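Local structure of primase X domain-containing protein (Sulfolobus solfataricus, 4WYH) at residues E36-M41 with R124-S129; S46-I51 with E76-L81; A55-V60 with K101-W106; E69-L74 with W90-I95. The protein serves as PriX, a noncatalytic subunit of the archaeal eukaryotic-type primase that is essential for efficient primer synthesis. One frame throughout, in Å; residues are numbered along the deposited sequence.

Interaction 1: E36-M41 with R124-S129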
loop_
_atom_site.group_PDB
_atom_site.type_symbol
_atom_site.label_atom_id
_atom_site.label_comp_id
_atom_site.label_asym_id
_atom_site.label_seq_id
_atom_site.Cartn_x
_atom_site.Cartn_y
_atom_site.Cartn_z
ATOM N N GLU A 36 1.042 -2.826 7.928
ATOM C CA GLU A 36 0.022 -3.839 8.175
ATOM C C GLU A 36 -1.259 -3.213 8.705
ATOM O O GLU A 36 -2.360 -3.548 8.282
ATOM C CB GLU A 36 0.526 -4.904 9.153
ATOM C CG GLU A 36 1.711 -5.734 8.626
ATOM C CD GLU A 36 1.349 -6.769 7.577
ATOM O OE1 GLU A 36 0.154 -6.785 7.183
ATOM O OE2 GLU A 36 2.250 -7.561 7.111
ATOM N N LYS A 37 -1.107 -2.266 9.609
ATOM C CA LYS A 37 -2.245 -1.559 10.153
ATOM C C LYS A 37 -3.055 -0.803 9.109
ATOM O O LYS A 37 -4.254 -0.824 9.127
ATOM C CB LYS A 37 -1.776 -0.577 11.229
ATOM C CG LYS A 37 -2.819 -0.394 12.310
ATOM C CD LYS A 37 -3.346 -1.763 12.763
ATOM C CE LYS A 37 -4.294 -1.749 13.958
ATOM N NZ LYS A 37 -4.758 -3.177 14.107
ATOM N N VAL A 38 -2.376 -0.062 8.251
ATOM C CA VAL A 38 -3.010 0.661 7.177
ATOM C C VAL A 38 -3.715 -0.346 6.259
ATOM O O VAL A 38 -4.881 -0.120 5.868
ATOM C CB VAL A 38 -2.017 1.537 6.371
ATOM C CG1 VAL A 38 -2.715 2.220 5.213
ATOM C CG2 VAL A 38 -1.435 2.640 7.268
ATOM N N LEU A 39 -3.039 -1.447 5.936
ATOM C CA LEU A 39 -3.640 -2.413 5.085
ATOM C C LEU A 39 -4.943 -2.940 5.666
ATOM O O LEU A 39 -5.884 -3.201 4.932
ATOM C CB LEU A 39 -2.727 -3.586 4.786
ATOM C CG LEU A 39 -1.714 -3.398 3.688
ATOM C CD1 LEU A 39 -0.679 -4.488 3.847
ATOM C CD2 LEU A 39 -2.245 -3.408 2.271
ATOM N N GLU A 40 -4.962 -3.087 6.986
ATOM C CA GLU A 40 -6.145 -3.572 7.679
ATOM C C GLU A 40 -7.301 -2.579 7.657
ATOM O O GLU A 40 -8.428 -3.004 7.549
ATOM C CB GLU A 40 -5.818 -3.832 9.121
ATOM C CG GLU A 40 -7.013 -4.316 9.898
ATOM C CD GLU A 40 -6.699 -4.507 11.338
ATOM O OE1 GLU A 40 -5.694 -3.895 11.784
ATOM O OE2 GLU A 40 -7.456 -5.271 11.994
ATOM N N MET A 41 -7.000 -1.284 7.797
ATOM C CA MET A 41 -8.014 -0.261 8.031
ATOM C C MET A 41 -8.508 0.466 6.789
ATOM O O MET A 41 -9.670 0.806 6.693
ATOM C CB MET A 41 -7.514 0.711 9.075
ATOM C CG MET A 41 -7.120 0.058 10.397
ATOM S SD MET A 41 -8.517 -0.688 11.281
ATOM C CE MET A 41 -9.840 0.517 11.025
ATOM N N ARG A 124 -3.763 9.322 10.327
ATOM C CA ARG A 124 -5.131 9.386 10.909
ATOM C C ARG A 124 -5.632 8.013 11.261
ATOM O O ARG A 124 -6.273 7.836 12.340
ATOM C CB ARG A 124 -6.114 10.100 9.987
ATOM C CG ARG A 124 -5.776 11.593 9.965
ATOM C CD ARG A 124 -6.617 12.364 8.959
ATOM N NE ARG A 124 -6.354 13.815 9.001
ATOM C CZ ARG A 124 -6.584 14.644 7.980
ATOM N NH1 ARG A 124 -7.084 14.164 6.854
ATOM N NH2 ARG A 124 -6.316 15.950 8.075
ATOM N N VAL A 125 -5.253 7.035 10.420
ATOM C CA VAL A 125 -5.535 5.626 10.742
ATOM C C VAL A 125 -4.720 5.136 11.925
ATOM O O VAL A 125 -5.241 4.438 12.785
ATOM C CB VAL A 125 -5.242 4.724 9.507
ATOM C CG1 VAL A 125 -5.146 3.235 9.875
ATOM C CG2 VAL A 125 -6.296 4.983 8.470
ATOM N N LEU A 126 -3.422 5.461 11.944
ATOM C CA LEU A 126 -2.527 4.976 13.015
ATOM C C LEU A 126 -2.971 5.605 14.334
ATOM O O LEU A 126 -2.996 4.931 15.397
ATOM C CB LEU A 126 -1.083 5.321 12.702
ATOM C CG LEU A 126 -0.539 4.715 11.415
ATOM C CD1 LEU A 126 0.916 5.141 11.271
ATOM C CD2 LEU A 126 -0.731 3.204 11.450
ATOM N N LYS A 127 -3.371 6.885 14.213
ATOM C CA LYS A 127 -3.666 7.721 15.331
ATOM C C LYS A 127 -4.984 7.385 15.957
ATOM O O LYS A 127 -5.058 7.272 17.212
ATOM C CB LYS A 127 -3.607 9.190 14.947
ATOM C CG LYS A 127 -2.185 9.674 14.862
ATOM C CD LYS A 127 -2.248 11.138 14.687
ATOM C CE LYS A 127 -0.830 11.622 14.433
ATOM N NZ LYS A 127 0.061 11.900 15.615
ATOM N N ASN A 128 -6.015 7.167 15.139
ATOM C CA ASN A 128 -7.322 6.868 15.768
ATOM C C ASN A 128 -7.396 5.482 16.334
ATOM O O ASN A 128 -8.340 5.175 17.052
ATOM C CB ASN A 128 -8.511 7.104 14.854
ATOM C CG ASN A 128 -8.558 6.144 13.733
ATOM O OD1 ASN A 128 -7.522 5.636 13.309
ATOM N ND2 ASN A 128 -9.768 5.855 13.240
ATOM N N SER A 129 -6.430 4.634 16.005
ATOM C CA SER A 129 -6.365 3.356 16.655
ATOM C C SER A 129 -5.895 3.584 18.074
ATOM O O SER A 129 -5.699 2.601 18.814
ATOM C CB SER A 129 -5.455 2.417 15.882
ATOM O OG SER A 129 -6.066 2.121 14.624
#
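Met-41 and Val-125 make the tightest apolar contact between helix 33-41 and helix 116-128: Val-125 CG1 lies 3.6 Å from Met-41 CB and also reaches Met-41 CG. With CG1 anti to its own backbone N (chi1 164°), Val-125 directs this methyl at the opposing helix, where it also approaches the backbone of Lys-37 and Val-38. The next residue, Leu-126, brings CD2 to the same helix, 3.9 Å from Lys-37 CB and 4.3 Å from Val-38 CG2. The two segments cross almost at right angles (94°), with axes 9.7 Å apart, which confines the contact to a small patch.

The polar interactions stay within each segment. Lys-37 NZ forms a salt bridge with Glu-40 OE1 at 2.6 Å, approaching the carboxylate on the syn side. On the other segment, Ser-129 OG donates to Val-125 O over 3.1 Å, almost in line with the carbonyl bond.

Val-38 and Val-125 both also touch Leu-43, which enlarges the apolar patch. No hydrogen bond spans the two segments, so their direct association rests on van der Waals contact, while the Lys-37/Glu-40 pair and the Ser-129 hydroxyl find partners within their own segments.

Interaction 2: S46-I51 with E76-L81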
loop_
_atom_site.group_PDB
_atom_site.type_symbol
_atom_site.label_atom_id
_atom_site.label_comp_id
_atom_site.label_asym_id
_atom_site.label_seq_id
_atom_site.Cartn_x
_atom_site.Cartn_y
_atom_site.Cartn_z
ATOM N N SER A 46 -5.735 8.445 -1.216
ATOM C CA SER A 46 -4.384 8.081 -1.486
ATOM C C SER A 46 -4.175 6.589 -1.705
ATOM O O SER A 46 -3.057 6.171 -1.763
ATOM C CB SER A 46 -3.475 8.609 -0.378
ATOM O OG SER A 46 -3.622 7.864 0.791
ATOM N N ARG A 47 -5.253 5.791 -1.790
ATOM C CA ARG A 47 -5.178 4.311 -1.906
ATOM C C ARG A 47 -4.300 3.798 -2.985
ATOM O O ARG A 47 -3.481 2.932 -2.712
ATOM C CB ARG A 47 -6.563 3.673 -2.085
ATOM C CG ARG A 47 -7.356 3.607 -0.827
ATOM C CD ARG A 47 -8.809 3.208 -1.109
ATOM N NE ARG A 47 -9.488 4.210 -1.931
ATOM C CZ ARG A 47 -10.626 3.978 -2.553
ATOM N NH1 ARG A 47 -11.246 2.776 -2.474
ATOM N NH2 ARG A 47 -11.171 4.950 -3.231
ATOM N N LYS A 48 -4.423 4.346 -4.208
ATOM C CA LYS A 48 -3.647 3.827 -5.305
ATOM C C LYS A 48 -2.164 4.158 -5.148
ATOM O O LYS A 48 -1.320 3.324 -5.278
ATOM C CB LYS A 48 -4.237 4.277 -6.641
ATOM C CG LYS A 48 -5.457 3.450 -7.010
ATOM C CD LYS A 48 -6.041 3.942 -8.320
ATOM C CE LYS A 48 -7.367 3.262 -8.541
ATOM N NZ LYS A 48 -7.991 3.751 -9.803
ATOM N N ARG A 49 -1.858 5.380 -4.759
ATOM C CA ARG A 49 -0.459 5.732 -4.485
ATOM C C ARG A 49 0.150 4.914 -3.325
ATOM O O ARG A 49 1.289 4.483 -3.432
ATOM C CB ARG A 49 -0.379 7.235 -4.158
ATOM C CG ARG A 49 -0.790 8.066 -5.341
ATOM C CD ARG A 49 -0.319 9.522 -5.194
ATOM N NE ARG A 49 -0.627 10.110 -3.886
ATOM C CZ ARG A 49 -1.717 10.793 -3.628
ATOM N NH1 ARG A 49 -2.635 10.884 -4.541
ATOM N NH2 ARG A 49 -1.918 11.349 -2.433
ATOM N N PHE A 50 -0.616 4.651 -2.264
ATOM C CA PHE A 50 -0.151 3.831 -1.128
ATOM C C PHE A 50 0.164 2.457 -1.659
ATOM O O PHE A 50 1.173 1.908 -1.347
ATOM C CB PHE A 50 -1.209 3.739 -0.046
ATOM C CG PHE A 50 -0.776 2.926 1.160
ATOM C CD1 PHE A 50 0.191 3.418 1.990
ATOM C CD2 PHE A 50 -1.257 1.665 1.379
ATOM C CE1 PHE A 50 0.608 2.712 3.083
ATOM C CE2 PHE A 50 -0.824 0.931 2.489
ATOM C CZ PHE A 50 0.119 1.464 3.319
ATOM N N ILE A 51 -0.679 1.906 -2.513
ATOM C CA ILE A 51 -0.362 0.615 -3.176
ATOM C C ILE A 51 0.895 0.639 -4.040
ATOM O O ILE A 51 1.760 -0.225 -3.899
ATOM C CB ILE A 51 -1.567 0.077 -4.030
ATOM C CG1 ILE A 51 -2.763 -0.280 -3.136
ATOM C CG2 ILE A 51 -1.147 -1.098 -4.944
ATOM C CD1 ILE A 51 -4.039 -0.537 -3.954
ATOM N N GLU A 76 -8.189 -6.375 -1.253
ATOM C CA GLU A 76 -8.924 -6.291 0.032
ATOM C C GLU A 76 -8.730 -4.974 0.721
ATOM O O GLU A 76 -9.711 -4.411 1.150
ATOM C CB GLU A 76 -8.404 -7.289 1.021
ATOM C CG GLU A 76 -9.138 -8.521 1.065
ATOM C CD GLU A 76 -8.385 -9.543 1.873
ATOM O OE1 GLU A 76 -7.213 -9.360 2.356
ATOM O OE2 GLU A 76 -8.985 -10.562 1.937
ATOM N N PHE A 77 -7.505 -4.481 0.803
ATOM C CA PHE A 77 -7.217 -3.128 1.259
ATOM C C PHE A 77 -7.944 -2.056 0.462
ATOM O O PHE A 77 -8.628 -1.207 1.054
ATOM C CB PHE A 77 -5.706 -2.849 1.169
ATOM C CG PHE A 77 -5.371 -1.401 1.217
ATOM C CD1 PHE A 77 -5.497 -0.708 2.406
ATOM C CD2 PHE A 77 -4.928 -0.702 0.064
ATOM C CE1 PHE A 77 -5.186 0.644 2.450
ATOM C CE2 PHE A 77 -4.599 0.654 0.136
ATOM C CZ PHE A 77 -4.747 1.313 1.318
ATOM N N TYR A 78 -7.844 -2.110 -0.868
ATOM C CA TYR A 78 -8.456 -1.108 -1.726
ATOM C C TYR A 78 -9.906 -0.917 -1.499
ATOM O O TYR A 78 -10.349 0.235 -1.486
ATOM C CB TYR A 78 -8.159 -1.326 -3.236
ATOM C CG TYR A 78 -8.712 -0.205 -4.072
ATOM C CD1 TYR A 78 -8.027 0.985 -4.248
ATOM C CD2 TYR A 78 -9.989 -0.316 -4.636
ATOM C CE1 TYR A 78 -8.594 2.025 -4.989
ATOM C CE2 TYR A 78 -10.577 0.716 -5.330
ATOM C CZ TYR A 78 -9.885 1.900 -5.506
ATOM O OH TYR A 78 -10.473 2.909 -6.233
ATOM N N TYR A 79 -10.678 -2.014 -1.357
ATOM C CA TYR A 79 -12.111 -1.923 -1.225
ATOM C C TYR A 79 -12.607 -1.768 0.247
ATOM O O TYR A 79 -13.789 -1.865 0.536
ATOM C CB TYR A 79 -12.791 -3.072 -1.971
ATOM C CG TYR A 79 -12.608 -3.022 -3.468
ATOM C CD1 TYR A 79 -13.198 -2.018 -4.221
ATOM C CD2 TYR A 79 -11.863 -3.991 -4.148
ATOM C CE1 TYR A 79 -13.070 -1.970 -5.633
ATOM C CE2 TYR A 79 -11.714 -3.915 -5.561
ATOM C CZ TYR A 79 -12.335 -2.914 -6.275
ATOM O OH TYR A 79 -12.235 -2.770 -7.642
ATOM N N LYS A 80 -11.714 -1.478 1.172
ATOM C CA LYS A 80 -12.175 -1.024 2.479
ATOM C C LYS A 80 -13.020 0.237 2.370
ATOM O O LYS A 80 -13.851 0.481 3.219
ATOM C CB LYS A 80 -11.012 -0.781 3.456
ATOM C CG LYS A 80 -10.163 -1.981 3.710
ATOM C CD LYS A 80 -10.981 -3.054 4.320
ATOM C CE LYS A 80 -10.319 -3.548 5.554
ATOM N NZ LYS A 80 -10.828 -4.896 5.914
ATOM N N LEU A 81 -12.827 1.043 1.322
ATOM C CA LEU A 81 -13.674 2.245 1.117
ATOM C C LEU A 81 -15.102 1.978 0.608
ATOM O O LEU A 81 -16.054 2.522 1.181
ATOM C CB LEU A 81 -12.979 3.263 0.195
ATOM C CG LEU A 81 -13.219 4.773 0.401
ATOM C CD1 LEU A 81 -14.685 5.080 0.432
ATOM C CD2 LEU A 81 -12.625 5.306 1.696
#
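Arg-47 lays its guanidinium flat over one face of the Tyr-78 ring, planes 7° and centres 4.1 Å apart. The cation-pi contact is off-centre, with Arg-47 NH1 over the ring toward its rim, 3.4 Å from Tyr-78 CZ. Leu-81 covers the opposite guanidinium face through CB and CG. A bend at chi3 (-63°) turns Arg-47 NH1 to donate to Tyr-78 O, 2.9 Å away and close to the guanidinium plane. Gln-44 O and Ser-83 O accept from NE and NH2, so carbonyls grip all three nitrogens. A methionine in place of Arg-47 would probably leave Tyr-78 O without this donor and the ring without its flat cationic partner.

Phe-50 CD2 meets Phe-77 CZ at 3.5 Å, the rings oblique. Ile-51 CG1 comes to the edge of the Phe-77 ring, 3.9 Å from its CE2.

The contact joins the start of helix 47-63 to the end of helix 67-78. The Arg-47 side chain is about 6 Å from that of Asp-45, which binds manganese in a structure of this protein, though no metal is bound here. Val-38 of helix 33-41 packs on both phenylalanines, Met-118 and Ile-122 of helix 116-128 on Phe-50, and Trp-90 of helix 88-101 on Ile-51.

Interaction 3: A55-V60 with K101-W106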
loop_
_atom_site.group_PDB
_atom_site.type_symbol
_atom_site.label_atom_id
_atom_site.label_comp_id
_atom_site.label_asym_id
_atom_site.label_seq_id
_atom_site.Cartn_x
_atom_site.Cartn_y
_atom_site.Cartn_z
ATOM N N ALA A 55 2.681 -0.293 -0.180
ATOM C CA ALA A 55 2.206 -1.590 0.239
ATOM C C ALA A 55 2.689 -2.714 -0.656
ATOM O O ALA A 55 3.131 -3.746 -0.163
ATOM C CB ALA A 55 0.705 -1.579 0.321
ATOM N N SER A 56 2.631 -2.535 -1.958
ATOM C CA SER A 56 3.073 -3.594 -2.870
ATOM C C SER A 56 4.560 -3.954 -2.612
ATOM O O SER A 56 4.881 -5.115 -2.517
ATOM C CB SER A 56 2.906 -3.207 -4.363
ATOM O OG SER A 56 3.695 -2.088 -4.692
ATOM N N ARG A 57 5.404 -2.931 -2.473
ATOM C CA ARG A 57 6.830 -3.107 -2.224
ATOM C C ARG A 57 7.102 -3.763 -0.876
ATOM O O ARG A 57 7.941 -4.608 -0.773
ATOM C CB ARG A 57 7.484 -1.759 -2.243
ATOM C CG ARG A 57 7.196 -0.937 -3.506
ATOM C CD ARG A 57 8.010 0.320 -3.485
ATOM N NE ARG A 57 7.782 1.130 -4.635
ATOM C CZ ARG A 57 8.487 2.199 -4.931
ATOM N NH1 ARG A 57 9.487 2.589 -4.130
ATOM N NH2 ARG A 57 8.169 2.911 -6.009
ATOM N N TYR A 58 6.374 -3.370 0.162
ATOM C CA TYR A 58 6.497 -4.046 1.438
ATOM C C TYR A 58 6.174 -5.536 1.357
ATOM O O TYR A 58 6.933 -6.411 1.789
ATOM C CB TYR A 58 5.588 -3.367 2.424
ATOM C CG TYR A 58 5.392 -4.113 3.726
ATOM C CD1 TYR A 58 6.433 -4.277 4.597
ATOM C CD2 TYR A 58 4.132 -4.710 4.046
ATOM C CE1 TYR A 58 6.259 -4.998 5.798
ATOM C CE2 TYR A 58 3.945 -5.444 5.226
ATOM C CZ TYR A 58 4.992 -5.537 6.098
ATOM O OH TYR A 58 4.899 -6.169 7.271
ATOM N N LEU A 59 5.003 -5.838 0.821
ATOM C CA LEU A 59 4.543 -7.191 0.727
ATOM C C LEU A 59 5.521 -8.078 -0.053
ATOM O O LEU A 59 5.921 -9.146 0.388
ATOM C CB LEU A 59 3.144 -7.209 0.079
ATOM C CG LEU A 59 1.997 -6.633 0.913
ATOM C CD1 LEU A 59 0.723 -6.626 0.079
ATOM C CD2 LEU A 59 1.882 -7.488 2.151
ATOM N N VAL A 60 5.934 -7.613 -1.194
ATOM C CA VAL A 60 6.758 -8.397 -2.086
ATOM C C VAL A 60 8.239 -8.462 -1.651
ATOM O O VAL A 60 8.872 -9.555 -1.629
ATOM C CB VAL A 60 6.606 -7.836 -3.516
ATOM C CG1 VAL A 60 7.598 -8.469 -4.472
ATOM C CG2 VAL A 60 5.152 -8.032 -3.986
ATOM N N LYS A 101 12.205 -4.871 -9.868
ATOM C CA LYS A 101 13.156 -3.826 -9.560
ATOM C C LYS A 101 13.639 -3.826 -8.114
ATOM O O LYS A 101 14.592 -3.097 -7.758
ATOM C CB LYS A 101 12.605 -2.453 -10.005
ATOM C CG LYS A 101 12.359 -2.329 -11.522
ATOM C CD LYS A 101 11.617 -1.046 -11.930
ATOM C CE LYS A 101 10.107 -1.170 -11.851
ATOM N NZ LYS A 101 9.645 -2.351 -12.580
ATOM N N GLY A 102 13.048 -4.662 -7.277
ATOM C CA GLY A 102 13.376 -4.693 -5.879
ATOM C C GLY A 102 13.101 -3.386 -5.119
ATOM O O GLY A 102 13.793 -3.054 -4.170
ATOM N N LEU A 103 12.075 -2.669 -5.505
ATOM C CA LEU A 103 11.818 -1.355 -4.940
ATOM C C LEU A 103 11.371 -1.459 -3.531
ATOM O O LEU A 103 10.653 -2.390 -3.171
ATOM C CB LEU A 103 10.799 -0.588 -5.764
ATOM C CG LEU A 103 11.027 -0.350 -7.247
ATOM C CD1 LEU A 103 9.979 0.555 -7.844
ATOM C CD2 LEU A 103 12.402 0.150 -7.565
ATOM N N LEU A 104 11.868 -0.519 -2.714
ATOM C CA LEU A 104 11.564 -0.439 -1.305
ATOM C C LEU A 104 10.422 0.518 -0.952
ATOM O O LEU A 104 10.299 1.586 -1.523
ATOM C CB LEU A 104 12.771 0.065 -0.549
ATOM C CG LEU A 104 14.012 -0.793 -0.670
ATOM C CD1 LEU A 104 15.238 0.041 -0.261
ATOM C CD2 LEU A 104 13.866 -1.999 0.217
ATOM N N PRO A 105 9.582 0.134 0.022
ATOM C CA PRO A 105 8.444 1.007 0.351
ATOM C C PRO A 105 8.939 2.393 0.756
ATOM O O PRO A 105 9.974 2.496 1.394
ATOM C CB PRO A 105 7.779 0.283 1.502
ATOM C CG PRO A 105 8.864 -0.500 2.127
ATOM C CD PRO A 105 9.687 -0.980 0.973
ATOM N N TRP A 106 8.272 3.465 0.333
ATOM C CA TRP A 106 8.593 4.798 0.874
ATOM C C TRP A 106 8.478 4.846 2.430
ATOM O O TRP A 106 7.564 4.287 3.052
ATOM C CB TRP A 106 7.613 5.789 0.304
ATOM C CG TRP A 106 7.813 6.230 -1.076
ATOM C CD1 TRP A 106 8.612 5.657 -2.061
ATOM C CD2 TRP A 106 7.185 7.352 -1.669
ATOM N NE1 TRP A 106 8.534 6.386 -3.179
ATOM C CE2 TRP A 106 7.644 7.424 -3.003
ATOM C CE3 TRP A 106 6.254 8.287 -1.221
ATOM C CZ2 TRP A 106 7.196 8.404 -3.898
ATOM C CZ3 TRP A 106 5.848 9.271 -2.089
ATOM C CH2 TRP A 106 6.319 9.313 -3.418
HETATM O O HOH W 1 11.194 4.713 -4.281
#
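Arg-57 reaches from helix 47-63 along the loop after helix 88-101. Its CG, anti to the carbonyl carbon and beside the backbone N, starts the chain along the loop, and beyond CG it is fully extended to NE (chi2 -174°, chi3 -180°). CB sits beside Leu-103 O, and the straight reach beyond it brings Arg-57 NH1 within 2.9 Å of Leu-104 O. The acceptor lies near the guanidinium plane, the donor above the carbonyl plane. Leu-103, whose CG takes the same first torsion, lays CD1 over one guanidinium face, 3.5 Å from Arg-57 NH2. Arg-57 NH1 also donates to a water at 2.7 Å, which weakly accepts from Trp-106 NE1. Nearer the helix, Pro-105 CD packs 4.0 Å from Arg-57 CB.

A leucine replacing Arg-57 would probably leave Leu-104 O without its side-chain donor. Asn-61 ND2 binds Leu-103 O and Tyr-53 stacks on Trp-106, both from helix 47-63. An irregular segment is thus fixed through its carbonyls, with Leu-103 covering one face of the cation.

Interaction 4: E69-L74 with W90-I95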
loop_
_atom_site.group_PDB
_atom_site.type_symbol
_atom_site.label_atom_id
_atom_site.label_comp_id
_atom_site.label_asym_id
_atom_site.label_seq_id
_atom_site.Cartn_x
_atom_site.Cartn_y
_atom_site.Cartn_z
ATOM N N GLU A 69 -0.931 -13.948 -3.008
ATOM C CA GLU A 69 -1.227 -13.328 -1.750
ATOM C C GLU A 69 -1.169 -11.802 -1.815
ATOM O O GLU A 69 -1.955 -11.140 -1.191
ATOM C CB GLU A 69 -0.331 -13.886 -0.644
ATOM C CG GLU A 69 -0.566 -13.208 0.695
ATOM C CD GLU A 69 0.257 -13.766 1.846
ATOM O OE1 GLU A 69 1.000 -14.766 1.694
ATOM O OE2 GLU A 69 0.147 -13.182 2.935
ATOM N N ALA A 70 -0.194 -11.255 -2.531
ATOM C CA ALA A 70 -0.051 -9.805 -2.627
ATOM C C ALA A 70 -1.282 -9.269 -3.278
ATOM O O ALA A 70 -1.844 -8.300 -2.832
ATOM C CB ALA A 70 1.207 -9.456 -3.425
ATOM N N LEU A 71 -1.709 -9.901 -4.351
ATOM C CA LEU A 71 -2.852 -9.445 -5.079
ATOM C C LEU A 71 -4.096 -9.391 -4.212
ATOM O O LEU A 71 -4.825 -8.420 -4.235
ATOM C CB LEU A 71 -3.058 -10.285 -6.349
ATOM C CG LEU A 71 -4.351 -9.970 -7.110
ATOM C CD1 LEU A 71 -4.360 -8.577 -7.683
ATOM C CD2 LEU A 71 -4.639 -11.000 -8.198
ATOM N N GLN A 72 -4.333 -10.425 -3.429
ATOM C CA GLN A 72 -5.548 -10.473 -2.633
ATOM C C GLN A 72 -5.456 -9.454 -1.548
ATOM O O GLN A 72 -6.384 -8.745 -1.309
ATOM C CB GLN A 72 -5.742 -11.891 -2.053
ATOM C CG GLN A 72 -6.973 -11.986 -1.183
ATOM C CD GLN A 72 -8.252 -11.571 -1.889
ATOM O OE1 GLN A 72 -8.449 -11.877 -3.073
ATOM N NE2 GLN A 72 -9.146 -10.883 -1.168
ATOM N N THR A 73 -4.310 -9.342 -0.898
ATOM C CA THR A 73 -4.105 -8.371 0.164
ATOM C C THR A 73 -4.323 -6.908 -0.284
ATOM O O THR A 73 -4.981 -6.102 0.415
ATOM C CB THR A 73 -2.667 -8.523 0.683
ATOM O OG1 THR A 73 -2.515 -9.867 1.176
ATOM C CG2 THR A 73 -2.419 -7.512 1.798
ATOM N N LEU A 74 -3.769 -6.593 -1.463
ATOM C CA LEU A 74 -3.883 -5.259 -2.039
ATOM C C LEU A 74 -5.312 -4.944 -2.435
ATOM O O LEU A 74 -5.797 -3.820 -2.232
ATOM C CB LEU A 74 -2.919 -5.133 -3.234
ATOM C CG LEU A 74 -1.453 -5.222 -2.857
ATOM C CD1 LEU A 74 -0.543 -5.307 -4.050
ATOM C CD2 LEU A 74 -1.113 -4.033 -1.977
ATOM N N TRP A 90 -3.895 -3.851 -13.324
ATOM C CA TRP A 90 -3.028 -2.845 -12.704
ATOM C C TRP A 90 -2.270 -3.471 -11.498
ATOM O O TRP A 90 -1.071 -3.364 -11.397
ATOM C CB TRP A 90 -3.835 -1.630 -12.267
ATOM C CG TRP A 90 -3.048 -0.521 -11.782
ATOM C CD1 TRP A 90 -2.427 0.448 -12.560
ATOM C CD2 TRP A 90 -2.823 -0.141 -10.427
ATOM N NE1 TRP A 90 -1.815 1.371 -11.761
ATOM C CE2 TRP A 90 -2.040 1.038 -10.444
ATOM C CE3 TRP A 90 -3.217 -0.650 -9.199
ATOM C CZ2 TRP A 90 -1.647 1.685 -9.284
ATOM C CZ3 TRP A 90 -2.794 0.010 -8.040
ATOM C CH2 TRP A 90 -2.050 1.165 -8.102
ATOM N N LEU A 91 -2.994 -4.133 -10.622
ATOM C CA LEU A 91 -2.401 -4.716 -9.397
ATOM C C LEU A 91 -1.335 -5.749 -9.703
ATOM O O LEU A 91 -0.286 -5.724 -9.110
ATOM C CB LEU A 91 -3.468 -5.289 -8.500
ATOM C CG LEU A 91 -4.395 -4.255 -7.853
ATOM C CD1 LEU A 91 -5.615 -4.900 -7.175
ATOM C CD2 LEU A 91 -3.630 -3.394 -6.844
ATOM N N LYS A 92 -1.618 -6.642 -10.644
ATOM C CA LYS A 92 -0.666 -7.624 -11.053
ATOM C C LYS A 92 0.565 -6.976 -11.669
ATOM O O LYS A 92 1.698 -7.357 -11.349
ATOM C CB LYS A 92 -1.249 -8.603 -12.065
ATOM C CG LYS A 92 -2.452 -9.350 -11.571
ATOM C CD LYS A 92 -2.895 -10.350 -12.653
ATOM C CE LYS A 92 -3.962 -11.308 -12.152
ATOM N NZ LYS A 92 -4.541 -11.950 -13.374
ATOM N N SER A 93 0.362 -5.982 -12.528
ATOM C CA SER A 93 1.500 -5.228 -13.075
ATOM C C SER A 93 2.369 -4.524 -12.004
ATOM O O SER A 93 3.597 -4.557 -12.054
ATOM C CB SER A 93 1.029 -4.223 -14.092
ATOM O OG SER A 93 2.139 -3.421 -14.535
ATOM N N VAL A 94 1.749 -3.850 -11.049
ATOM C CA VAL A 94 2.511 -3.274 -9.949
ATOM C C VAL A 94 3.363 -4.297 -9.210
ATOM O O VAL A 94 4.536 -4.052 -8.927
ATOM C CB VAL A 94 1.559 -2.613 -8.945
ATOM C CG1 VAL A 94 2.332 -2.121 -7.728
ATOM C CG2 VAL A 94 0.772 -1.460 -9.582
ATOM N N ILE A 95 2.725 -5.395 -8.786
ATOM C CA ILE A 95 3.365 -6.461 -8.027
ATOM C C ILE A 95 4.551 -6.996 -8.830
ATOM O O ILE A 95 5.625 -7.115 -8.281
ATOM C CB ILE A 95 2.394 -7.626 -7.714
ATOM C CG1 ILE A 95 1.321 -7.169 -6.711
ATOM C CG2 ILE A 95 3.146 -8.872 -7.230
ATOM C CD1 ILE A 95 0.108 -8.071 -6.776
#
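A helix-helix interface of the all-alpha PriX fold joins helix 67-78 to helix 88-101, the local segments running at 127° to each other with axes 9.8 Å apart. Leu-71 supplies the largest share from its side: chi1 of 173°, with CG anti to the backbone N, carries CG across, and chi2 sets CD1 against Leu-91 CB, 3.5 Å away, the two side chains crossing at about a right angle. Its other methyl, CD2, rests 4.0 Å from Lys-92 CE, where the aliphatic part of the lysine covers the outer margin. Ile-95 reaches back with CD1, which lies 3.5 Å from Leu-71 N and 3.8 Å from Ala-70 CB; the small alanine lets the isoleucine approach the helix backbone. The Leu-74 and Ile-95 side chains pass each other in opposite directions, with Leu-74 CD1 3.7 Å from Ile-95 CG1.

Helix 47-63 packs against both partners, Leu-59 touching Leu-74 and Ser-56 touching Val-94. From loops, Val-65 meets Ala-70 and Val-86 meets Leu-91.

How the interactions relate
Interactions 2 and 4 are the buried contacts; interaction 3 is partly buried, and interaction 1 lies at the surface on the opposite side of the chain's centre from 3 and 4. Helix 47-63 serves both 2 and 3, helix 67-78 both 2 and 4; interaction 2 meets 1 through Val-38 CG1 and Phe-50 CZ, 3.5 Å apart. Chemistry follows place: apolar side chains, edged by the aliphatic part of Lys-92, join the helices of 4, whereas arginines reach backbone carbonyls, at the end of a helix in 2 and in a loop in 3. Interaction 1 is apolar between its helices, with polar groups paired within each segment. Leu-74 links 4 to Ala-55 and Leu-59 of 3.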